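PDB 4MIE: inositol 2-dehydrogenase/D-chiro-inositol 3-dehydrogenase from Lactobacillus casei, which catalyses the NAD-dependent oxidation of myo-inositol to 2-keto-myo-inositol and of D-chiro-inositol to 1-keto-D-chiro-inositol. Local coordinates for residues R146-K151 / L261-Y266; P160-A165 / E253-T258; W195-E200 / K232-Q237. All coordinates share one frame; numbering follows the deposited sequence.

Contact 1. Residues R146-K151 / L261-Y266. With SO4 (sulfate ion), chain U.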
loop_
_atom_site.group_PDB
_atom_site.type_symbol
_atom_site.label_atom_id
_atom_site.label_comp_id
_atom_site.label_asym_id
_atom_site.label_seq_id
_atom_site.Cartn_x
_atom_site.Cartn_y
_atom_site.Cartn_z
ATOM N N ARG D 146 -15.307 0.794 13.467
ATOM C CA ARG D 146 -15.643 1.865 14.388
ATOM C C ARG D 146 -14.886 3.152 14.107
ATOM O O ARG D 146 -15.452 4.223 14.133
ATOM C CB ARG D 146 -15.421 1.414 15.820
ATOM C CG ARG D 146 -16.376 0.349 16.270
ATOM C CD ARG D 146 -16.197 -0.017 17.707
ATOM N NE ARG D 146 -16.536 1.083 18.590
ATOM C CZ ARG D 146 -17.771 1.456 18.886
ATOM N NH1 ARG D 146 -18.806 0.828 18.370
ATOM N NH2 ARG D 146 -17.967 2.470 19.699
ATOM N N ALA D 147 -13.602 3.015 13.825
ATOM C CA ALA D 147 -12.745 4.137 13.522
ATOM C C ALA D 147 -13.272 4.849 12.301
ATOM O O ALA D 147 -13.346 6.049 12.273
ATOM C CB ALA D 147 -11.313 3.688 13.320
ATOM N N LEU D 148 -13.659 4.085 11.302
ATOM C CA LEU D 148 -14.259 4.662 10.120
ATOM C C LEU D 148 -15.525 5.454 10.469
ATOM O O LEU D 148 -15.659 6.584 10.060
ATOM C CB LEU D 148 -14.524 3.604 9.064
ATOM C CG LEU D 148 -14.809 4.209 7.696
ATOM C CD1 LEU D 148 -14.329 3.296 6.611
ATOM C CD2 LEU D 148 -16.275 4.510 7.507
ATOM N N LYS D 149 -16.426 4.850 11.233
ATOM C CA LYS D 149 -17.656 5.512 11.655
ATOM C C LYS D 149 -17.393 6.793 12.427
ATOM O O LYS D 149 -17.990 7.805 12.138
ATOM C CB LYS D 149 -18.542 4.597 12.480
ATOM C CG LYS D 149 -19.867 5.245 12.869
ATOM C CD LYS D 149 -20.714 4.354 13.719
ATOM C CE LYS D 149 -22.043 4.977 14.076
ATOM N NZ LYS D 149 -21.860 6.205 14.847
ATOM N N GLU D 150 -16.490 6.721 13.396
ATOM C CA GLU D 150 -16.066 7.881 14.153
ATOM C C GLU D 150 -15.707 9.020 13.219
ATOM O O GLU D 150 -16.151 10.136 13.397
ATOM C CB GLU D 150 -14.840 7.573 15.012
ATOM N N LYS D 151 -14.885 8.707 12.229
ATOM C CA LYS D 151 -14.365 9.696 11.327
ATOM C C LYS D 151 -15.476 10.288 10.467
ATOM O O LYS D 151 -15.532 11.488 10.262
ATOM C CB LYS D 151 -13.289 9.087 10.445
ATOM C CG LYS D 151 -12.457 10.084 9.712
ATOM C CD LYS D 151 -11.698 10.982 10.657
ATOM C CE LYS D 151 -10.722 11.840 9.892
ATOM N NZ LYS D 151 -10.164 12.989 10.635
ATOM N N LEU D 261 -14.036 7.964 2.610
ATOM C CA LEU D 261 -13.422 7.199 3.671
ATOM C C LEU D 261 -13.433 5.734 3.290
ATOM O O LEU D 261 -14.395 5.242 2.747
ATOM C CB LEU D 261 -14.182 7.385 4.975
ATOM C CG LEU D 261 -14.030 8.708 5.706
ATOM C CD1 LEU D 261 -15.091 8.857 6.717
ATOM C CD2 LEU D 261 -12.683 8.802 6.359
ATOM N N GLN D 262 -12.356 5.054 3.624
ATOM C CA GLN D 262 -12.170 3.668 3.257
ATOM C C GLN D 262 -11.472 2.845 4.345
ATOM O O GLN D 262 -10.546 3.290 4.986
ATOM C CB GLN D 262 -11.374 3.610 1.965
ATOM C CG GLN D 262 -11.129 2.284 1.400
ATOM C CD GLN D 262 -10.461 2.404 0.056
ATOM O OE1 GLN D 262 -10.970 3.057 -0.834
ATOM N NE2 GLN D 262 -9.313 1.795 -0.084
ATOM N N LEU D 263 -11.951 1.637 4.525
ATOM C CA LEU D 263 -11.317 0.685 5.400
ATOM C C LEU D 263 -9.982 0.253 4.778
ATOM O O LEU D 263 -9.928 -0.113 3.626
ATOM C CB LEU D 263 -12.233 -0.503 5.559
ATOM C CG LEU D 263 -12.368 -1.281 6.837
ATOM C CD1 LEU D 263 -12.760 -0.384 7.973
ATOM C CD2 LEU D 263 -13.391 -2.322 6.599
ATOM N N PRO D 264 -8.898 0.315 5.551
ATOM C CA PRO D 264 -7.620 -0.134 5.017
ATOM C C PRO D 264 -7.521 -1.660 4.964
ATOM O O PRO D 264 -8.368 -2.364 5.486
ATOM C CB PRO D 264 -6.638 0.433 6.014
ATOM C CG PRO D 264 -7.363 0.501 7.231
ATOM C CD PRO D 264 -8.777 0.719 6.951
ATOM N N ASN D 265 -6.477 -2.152 4.312
ATOM C CA ASN D 265 -6.247 -3.595 4.194
ATOM C C ASN D 265 -5.909 -4.228 5.513
ATOM O O ASN D 265 -5.209 -3.651 6.317
ATOM C CB ASN D 265 -5.166 -3.926 3.172
ATOM C CG ASN D 265 -5.688 -3.907 1.763
ATOM O OD1 ASN D 265 -4.954 -3.632 0.816
ATOM N ND2 ASN D 265 -6.976 -4.167 1.613
ATOM N N TYR D 266 -6.446 -5.415 5.731
ATOM C CA TYR D 266 -6.247 -6.085 6.988
ATOM C C TYR D 266 -5.120 -7.073 6.853
ATOM O O TYR D 266 -5.149 -7.949 6.020
ATOM C CB TYR D 266 -7.514 -6.784 7.443
ATOM C CG TYR D 266 -7.398 -7.445 8.798
ATOM C CD1 TYR D 266 -6.968 -8.758 8.922
ATOM C CD2 TYR D 266 -7.707 -6.751 9.953
ATOM C CE1 TYR D 266 -6.861 -9.346 10.146
ATOM C CE2 TYR D 266 -7.594 -7.338 11.189
ATOM C CZ TYR D 266 -7.176 -8.631 11.280
ATOM O OH TYR D 266 -7.069 -9.204 12.511
HETATM S S SO4 U . -22.010 2.711 19.417
HETATM O O1 SO4 U . -20.936 3.587 19.735
HETATM O O2 SO4 U . -21.633 1.831 18.357
HETATM O O3 SO4 U . -23.151 3.439 19.021
HETATM O O4 SO4 U . -22.372 1.962 20.573
#
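L148 meets the chain at Q262 and L263 with a single methyl: its CD1 lies 3.6 Å from L263 N and nearly as near to Q262 C, on the peptide that joins them. CG anti to the backbone N (chi1 -165°) carries the L148 branches from the helix to the Q262-L263 peptide, where CD1 also touches L263 CD1 at 4.2 Å. L148 CG also packs 4.2 Å from L261 CB. One helical turn on, K151 crosses L261 at about a right angle, and the closest approach, K151 CG to L261 CD2, is 3.6 Å. A bend at chi2 (62°) then leads the lysine's end away; of its side chain, CB and CG make the contact. Helix 143-152 thus packs on strand 260-262, the outermost strand at one end of the mixed sheet within this chain, in the C-terminal alpha/beta domain of a Gfo/Idh/MocA-type oxidoreductase. Antiparallel pairing of L261 and Q262 with a strand of the second subunit continues that sheet across the interface. Further out, the R146 guanidinium holds a sulfate, probably from the crystallisation liquor, in plane at its edge: R146 NH1 reaches SO4 O2 at 3.0 Å and R146 NH2 reaches SO4 O1 at 3.2 Å.

Contact 2. Residues P160-A165 / E253-T258. With GOL (glycerol), chain K.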
loop_
_atom_site.group_PDB
_atom_site.type_symbol
_atom_site.label_atom_id
_atom_site.label_comp_id
_atom_site.label_asym_id
_atom_site.label_seq_id
_atom_site.Cartn_x
_atom_site.Cartn_y
_atom_site.Cartn_z
ATOM N N PRO D 160 -22.951 11.305 3.802
ATOM C CA PRO D 160 -22.750 10.078 3.048
ATOM C C PRO D 160 -23.764 9.911 1.918
ATOM O O PRO D 160 -24.944 9.855 2.156
ATOM C CB PRO D 160 -22.919 8.991 4.107
ATOM C CG PRO D 160 -23.749 9.603 5.143
ATOM C CD PRO D 160 -23.441 11.039 5.162
ATOM N N LEU D 161 -23.269 9.791 0.701
ATOM C CA LEU D 161 -24.112 9.704 -0.473
ATOM C C LEU D 161 -24.264 8.284 -0.992
ATOM O O LEU D 161 -25.323 7.882 -1.383
ATOM C CB LEU D 161 -23.548 10.588 -1.563
ATOM C CG LEU D 161 -23.188 12.007 -1.154
ATOM C CD1 LEU D 161 -22.714 12.772 -2.328
ATOM C CD2 LEU D 161 -24.355 12.660 -0.523
ATOM N N VAL D 162 -23.162 7.558 -1.005
ATOM C CA VAL D 162 -23.109 6.192 -1.489
ATOM C C VAL D 162 -22.155 5.405 -0.590
ATOM O O VAL D 162 -21.148 5.917 -0.143
ATOM C CB VAL D 162 -22.604 6.109 -2.950
ATOM C CG1 VAL D 162 -22.501 4.679 -3.432
ATOM C CG2 VAL D 162 -23.471 6.917 -3.882
ATOM N N VAL D 163 -22.513 4.174 -0.303
ATOM C CA VAL D 163 -21.616 3.254 0.344
ATOM C C VAL D 163 -21.371 2.093 -0.606
ATOM O O VAL D 163 -22.284 1.571 -1.192
ATOM C CB VAL D 163 -22.171 2.728 1.676
ATOM C CG1 VAL D 163 -21.222 1.717 2.302
ATOM C CG2 VAL D 163 -22.462 3.870 2.624
ATOM N N ARG D 164 -20.118 1.732 -0.772
ATOM C CA ARG D 164 -19.772 0.548 -1.517
ATOM C C ARG D 164 -19.013 -0.433 -0.633
ATOM O O ARG D 164 -18.079 -0.078 0.054
ATOM C CB ARG D 164 -18.974 0.901 -2.744
ATOM C CG ARG D 164 -19.656 1.886 -3.624
ATOM C CD ARG D 164 -18.859 2.133 -4.833
ATOM N NE ARG D 164 -19.571 1.733 -6.020
ATOM C CZ ARG D 164 -19.054 1.735 -7.234
ATOM N NH1 ARG D 164 -17.812 2.114 -7.420
ATOM N NH2 ARG D 164 -19.783 1.355 -8.245
ATOM N N ALA D 165 -19.464 -1.667 -0.640
ATOM C CA ALA D 165 -18.910 -2.669 0.230
ATOM C C ALA D 165 -18.769 -4.014 -0.467
ATOM O O ALA D 165 -19.474 -4.298 -1.414
ATOM C CB ALA D 165 -19.752 -2.811 1.452
ATOM N N GLU D 253 -16.366 1.260 1.753
ATOM C CA GLU D 253 -16.055 2.565 1.216
ATOM C C GLU D 253 -17.269 3.489 1.327
ATOM O O GLU D 253 -18.337 3.140 0.895
ATOM C CB GLU D 253 -15.606 2.445 -0.232
ATOM C CG GLU D 253 -15.338 3.749 -0.910
ATOM C CD GLU D 253 -15.011 3.603 -2.385
ATOM O OE1 GLU D 253 -15.409 2.625 -2.991
ATOM O OE2 GLU D 253 -14.351 4.475 -2.936
ATOM N N VAL D 254 -17.078 4.656 1.917
ATOM C CA VAL D 254 -18.143 5.631 2.058
ATOM C C VAL D 254 -17.824 6.865 1.240
ATOM O O VAL D 254 -16.833 7.535 1.463
ATOM C CB VAL D 254 -18.413 6.027 3.535
ATOM C CG1 VAL D 254 -19.455 7.095 3.620
ATOM C CG2 VAL D 254 -18.805 4.820 4.345
ATOM N N ILE D 255 -18.689 7.121 0.276
ATOM C CA ILE D 255 -18.574 8.272 -0.585
ATOM C C ILE D 255 -19.382 9.456 -0.044
ATOM O O ILE D 255 -20.597 9.394 0.047
ATOM C CB ILE D 255 -18.919 7.946 -2.035
ATOM C CG1 ILE D 255 -17.894 6.978 -2.620
ATOM C CG2 ILE D 255 -18.931 9.200 -2.882
ATOM C CD1 ILE D 255 -18.357 5.647 -2.675
ATOM N N GLY D 256 -18.667 10.509 0.319
ATOM C CA GLY D 256 -19.234 11.711 0.893
ATOM C C GLY D 256 -19.228 12.897 -0.041
ATOM O O GLY D 256 -18.644 12.841 -1.090
ATOM N N GLU D 257 -19.891 13.971 0.356
ATOM C CA GLU D 257 -20.020 15.154 -0.482
ATOM C C GLU D 257 -18.685 15.821 -0.765
ATOM O O GLU D 257 -18.458 16.304 -1.847
ATOM C CB GLU D 257 -20.970 16.166 0.153
ATOM C CG GLU D 257 -22.423 15.774 0.152
ATOM C CD GLU D 257 -23.253 16.624 1.087
ATOM O OE1 GLU D 257 -22.763 16.994 2.155
ATOM O OE2 GLU D 257 -24.394 16.918 0.735
ATOM N N THR D 258 -17.813 15.837 0.229
ATOM C CA THR D 258 -16.534 16.508 0.120
ATOM C C THR D 258 -15.317 15.577 0.239
ATOM O O THR D 258 -14.198 16.026 0.180
ATOM C CB THR D 258 -16.370 17.579 1.193
ATOM O OG1 THR D 258 -16.290 16.949 2.464
ATOM C CG2 THR D 258 -17.511 18.579 1.158
HETATM C C1 GOL K . -13.621 0.101 -7.462
HETATM O O1 GOL K . -13.009 -0.599 -6.433
HETATM C C2 GOL K . -14.117 1.461 -7.005
HETATM O O2 GOL K . -14.756 2.042 -8.093
HETATM C C3 GOL K . -15.151 1.302 -5.900
HETATM O O3 GOL K . -15.710 2.532 -5.563
#
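The R164 guanidinium and the E253 carboxylate, the flat groups of this contact, extend side by side with their planes 41° apart, and glycerol bridges them. Its O3 lies in plane at the guanidinium edge, 2.8 Å from R164 NH1, and donates to E253 OE1 at 2.6 Å. The charged atoms themselves do not meet, R164 NH1 and E253 OE1 being 5.1 Å apart. These side chains belong to antiparallel neighbours in the mixed sheet of the C-terminal domain, strands 160-168 and 249-256, with a classic beta bulge at L161 and V162 opposite I255. I255 O accepts L161 N at 2.8 Å and V162 N in a weak, longer bond, while I255 N returns a bond to V162 O. R164 and E253 form the next hydrogen-bonded pair, each N donating to the other's O.

On the sheet face shared by P160, V163 and V254, P160 CB rests on V254 CG1, and V163 lies alongside V254. R164 CG and I255 CD1 touch on the other face, which meets the fourth subunit. There R164 NH1 bonds A165 O and R164 NH2 bonds Q237 O, both of that subunit, while R164 NE bonds Q237 OE1 of its own chain. A leucine in place of R164 would probably leave those carbonyls and Q237 OE1 without their donors and cost glycerol O3 one of its partners. E253 OE2 makes a salt bridge with K251 of the fourth subunit. At the bulge, L161 crosses E257 at about a right angle; E257 OE1 turns to A159 N, while its CG packs 3.7 Å from L161 CD2.

Contact 3. Residues W195-E200 / K232-Q237. With SO4 (sulfate ion), chain U.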
loop_
_atom_site.group_PDB
_atom_site.type_symbol
_atom_site.label_atom_id
_atom_site.label_comp_id
_atom_site.label_asym_id
_atom_site.label_seq_id
_atom_site.Cartn_x
_atom_site.Cartn_y
_atom_site.Cartn_z
ATOM N N TRP D 195 -26.601 0.923 11.343
ATOM C CA TRP D 195 -25.821 1.362 12.481
ATOM C C TRP D 195 -24.759 2.388 12.092
ATOM O O TRP D 195 -24.584 3.382 12.766
ATOM C CB TRP D 195 -25.190 0.167 13.186
ATOM C CG TRP D 195 -24.094 0.512 14.124
ATOM C CD1 TRP D 195 -24.212 0.965 15.389
ATOM C CD2 TRP D 195 -22.705 0.449 13.856
ATOM N NE1 TRP D 195 -22.992 1.191 15.931
ATOM C CE2 TRP D 195 -22.042 0.876 15.007
ATOM C CE3 TRP D 195 -21.955 0.072 12.747
ATOM C CZ2 TRP D 195 -20.662 0.927 15.087
ATOM C CZ3 TRP D 195 -20.596 0.123 12.829
ATOM C CH2 TRP D 195 -19.961 0.553 13.982
ATOM N N LEU D 196 -24.056 2.135 11.003
ATOM C CA LEU D 196 -23.030 3.049 10.530
ATOM C C LEU D 196 -23.562 4.420 10.116
ATOM O O LEU D 196 -22.942 5.417 10.364
ATOM C CB LEU D 196 -22.264 2.431 9.366
ATOM C CG LEU D 196 -21.305 3.290 8.563
ATOM C CD1 LEU D 196 -20.130 3.641 9.362
ATOM C CD2 LEU D 196 -20.900 2.572 7.311
ATOM N N LEU D 197 -24.716 4.431 9.477
ATOM C CA LEU D 197 -25.289 5.646 8.950
ATOM C C LEU D 197 -26.314 6.290 9.867
ATOM O O LEU D 197 -26.739 7.393 9.613
ATOM C CB LEU D 197 -25.939 5.359 7.629
ATOM C CG LEU D 197 -24.990 4.864 6.578
ATOM C CD1 LEU D 197 -25.804 4.361 5.455
ATOM C CD2 LEU D 197 -24.104 5.975 6.149
ATOM N N ASP D 198 -26.691 5.585 10.919
ATOM C CA ASP D 198 -27.778 6.005 11.785
ATOM C C ASP D 198 -28.984 6.335 10.929
ATOM O O ASP D 198 -29.488 7.436 10.964
ATOM C CB ASP D 198 -27.359 7.215 12.620
ATOM C CG ASP D 198 -28.376 7.588 13.670
ATOM O OD1 ASP D 198 -29.226 6.754 14.001
ATOM O OD2 ASP D 198 -28.304 8.718 14.175
ATOM N N ASP D 199 -29.400 5.382 10.118
ATOM C CA ASP D 199 -30.459 5.606 9.165
ATOM C C ASP D 199 -31.251 4.315 9.036
ATOM O O ASP D 199 -30.878 3.314 9.599
ATOM C CB ASP D 199 -29.841 6.044 7.835
ATOM C CG ASP D 199 -30.815 6.786 6.914
ATOM O OD1 ASP D 199 -32.025 6.783 7.166
ATOM O OD2 ASP D 199 -30.330 7.348 5.925
ATOM N N GLU D 200 -32.347 4.358 8.307
ATOM C CA GLU D 200 -33.200 3.205 8.103
ATOM C C GLU D 200 -33.384 2.901 6.626
ATOM O O GLU D 200 -33.345 3.786 5.824
ATOM C CB GLU D 200 -34.568 3.418 8.764
ATOM N N LYS D 232 -32.648 8.856 4.240
ATOM C CA LYS D 232 -31.954 10.051 3.809
ATOM C C LYS D 232 -31.445 9.993 2.374
ATOM O O LYS D 232 -30.870 10.935 1.903
ATOM C CB LYS D 232 -30.804 10.350 4.757
ATOM C CG LYS D 232 -31.211 10.503 6.191
ATOM C CD LYS D 232 -30.041 10.768 7.093
ATOM C CE LYS D 232 -30.505 11.005 8.478
ATOM N NZ LYS D 232 -29.449 11.643 9.254
ATOM N N GLY D 233 -31.637 8.870 1.706
ATOM C CA GLY D 233 -31.301 8.731 0.307
ATOM C C GLY D 233 -29.951 8.115 -0.037
ATOM O O GLY D 233 -29.565 8.048 -1.191
ATOM N N THR D 234 -29.239 7.653 0.975
ATOM C CA THR D 234 -27.962 7.013 0.759
ATOM C C THR D 234 -28.162 5.680 0.046
ATOM O O THR D 234 -29.015 4.908 0.418
ATOM C CB THR D 234 -27.207 6.813 2.058
ATOM O OG1 THR D 234 -27.063 8.058 2.733
ATOM C CG2 THR D 234 -25.868 6.253 1.784
ATOM N N VAL D 235 -27.393 5.449 -1.004
ATOM C CA VAL D 235 -27.443 4.193 -1.720
ATOM C C VAL D 235 -26.275 3.288 -1.365
ATOM O O VAL D 235 -25.126 3.675 -1.445
ATOM C CB VAL D 235 -27.505 4.410 -3.238
ATOM C CG1 VAL D 235 -27.527 3.109 -3.955
ATOM C CG2 VAL D 235 -28.725 5.197 -3.592
ATOM N N ILE D 236 -26.599 2.077 -0.972
ATOM C CA ILE D 236 -25.627 1.104 -0.580
ATOM C C ILE D 236 -25.506 -0.005 -1.631
ATOM O O ILE D 236 -26.483 -0.632 -1.983
ATOM C CB ILE D 236 -25.999 0.506 0.764
ATOM C CG1 ILE D 236 -26.058 1.599 1.835
ATOM C CG2 ILE D 236 -25.046 -0.569 1.147
ATOM C CD1 ILE D 236 -27.142 1.446 2.848
ATOM N N GLN D 237 -24.295 -0.211 -2.126
ATOM C CA GLN D 237 -24.012 -1.271 -3.083
ATOM C C GLN D 237 -23.108 -2.359 -2.484
ATOM O O GLN D 237 -21.924 -2.164 -2.332
ATOM C CB GLN D 237 -23.387 -0.705 -4.361
ATOM C CG GLN D 237 -24.284 0.200 -5.209
ATOM C CD GLN D 237 -23.617 0.714 -6.465
ATOM O OE1 GLN D 237 -22.434 0.963 -6.494
ATOM N NE2 GLN D 237 -24.387 0.851 -7.511
HETATM S S SO4 U . -22.010 2.711 19.417
HETATM O O1 SO4 U . -20.936 3.587 19.735
HETATM O O2 SO4 U . -21.633 1.831 18.357
HETATM O O3 SO4 U . -23.151 3.439 19.021
HETATM O O4 SO4 U . -22.372 1.962 20.573
HETATM O O HOH W 1 -27.492 7.973 5.559
#
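Polar contact between D199 and K232 runs from side chain to backbone: K232 N donates to D199 OD2 over 3.2 Å, at 152° and on the syn lone pair of that oxygen. D199 CG stands anti to its own N (chi1 -159°), which turns the carboxylate toward the start of segment 232-237. The other oxygen, D199 OD1, receives E200 N at 2.7 Å from its anti side, 33° out of the carboxylate plane. T230 OG1 is a further partner of D199 OD2. A water donates to both D199 OD2 and T234 OG1, and T234 OG1 is also bonded to P160 O. Apolar contact lies deeper, where L197 CD1 meets T234 CG2 and I236 CD1 tip to tip, each at 4.1 Å; helix 180-197 thereby rests its last residue, L197, against the start of strand 235-241 and the T234 that precedes it. Away from the strand, W195 NE1 donates to SO4 O2 at 2.9 Å, with the sulfate at the edge of the indole. K232 packs its aliphatic carbons against the carboxylate, but K232 NZ stays 5.5 Å from D199 OD2. The pairing therefore rests on a backbone N-H and aliphatic packing, and the lysine charge probably adds only a longer-range attraction.

All three contacts lie in the C-terminal alpha/beta domain and reach its mixed sheet. Across it, strands 260-262, 249-256, 160-168 and 235-241 follow one another, so contact 1 touches the outermost strand within this chain, contact 2 joins the second and third and contact 3 meets the fourth. Along the chain they are nested, contact 3 within the loop closed by contact 2 and contact 2 within that of contact 1. The centres of contacts 1 and 2 are about 12 Å apart, those of contacts 2 and 3 about 10 Å, and those of contacts 1 and 3 about 16 Å. One sulfate bridges R146 and W195. Contact 1 borders the second subunit, contacts 2 and 3 the fourth, placing this sheet in the tetramer's interfaces.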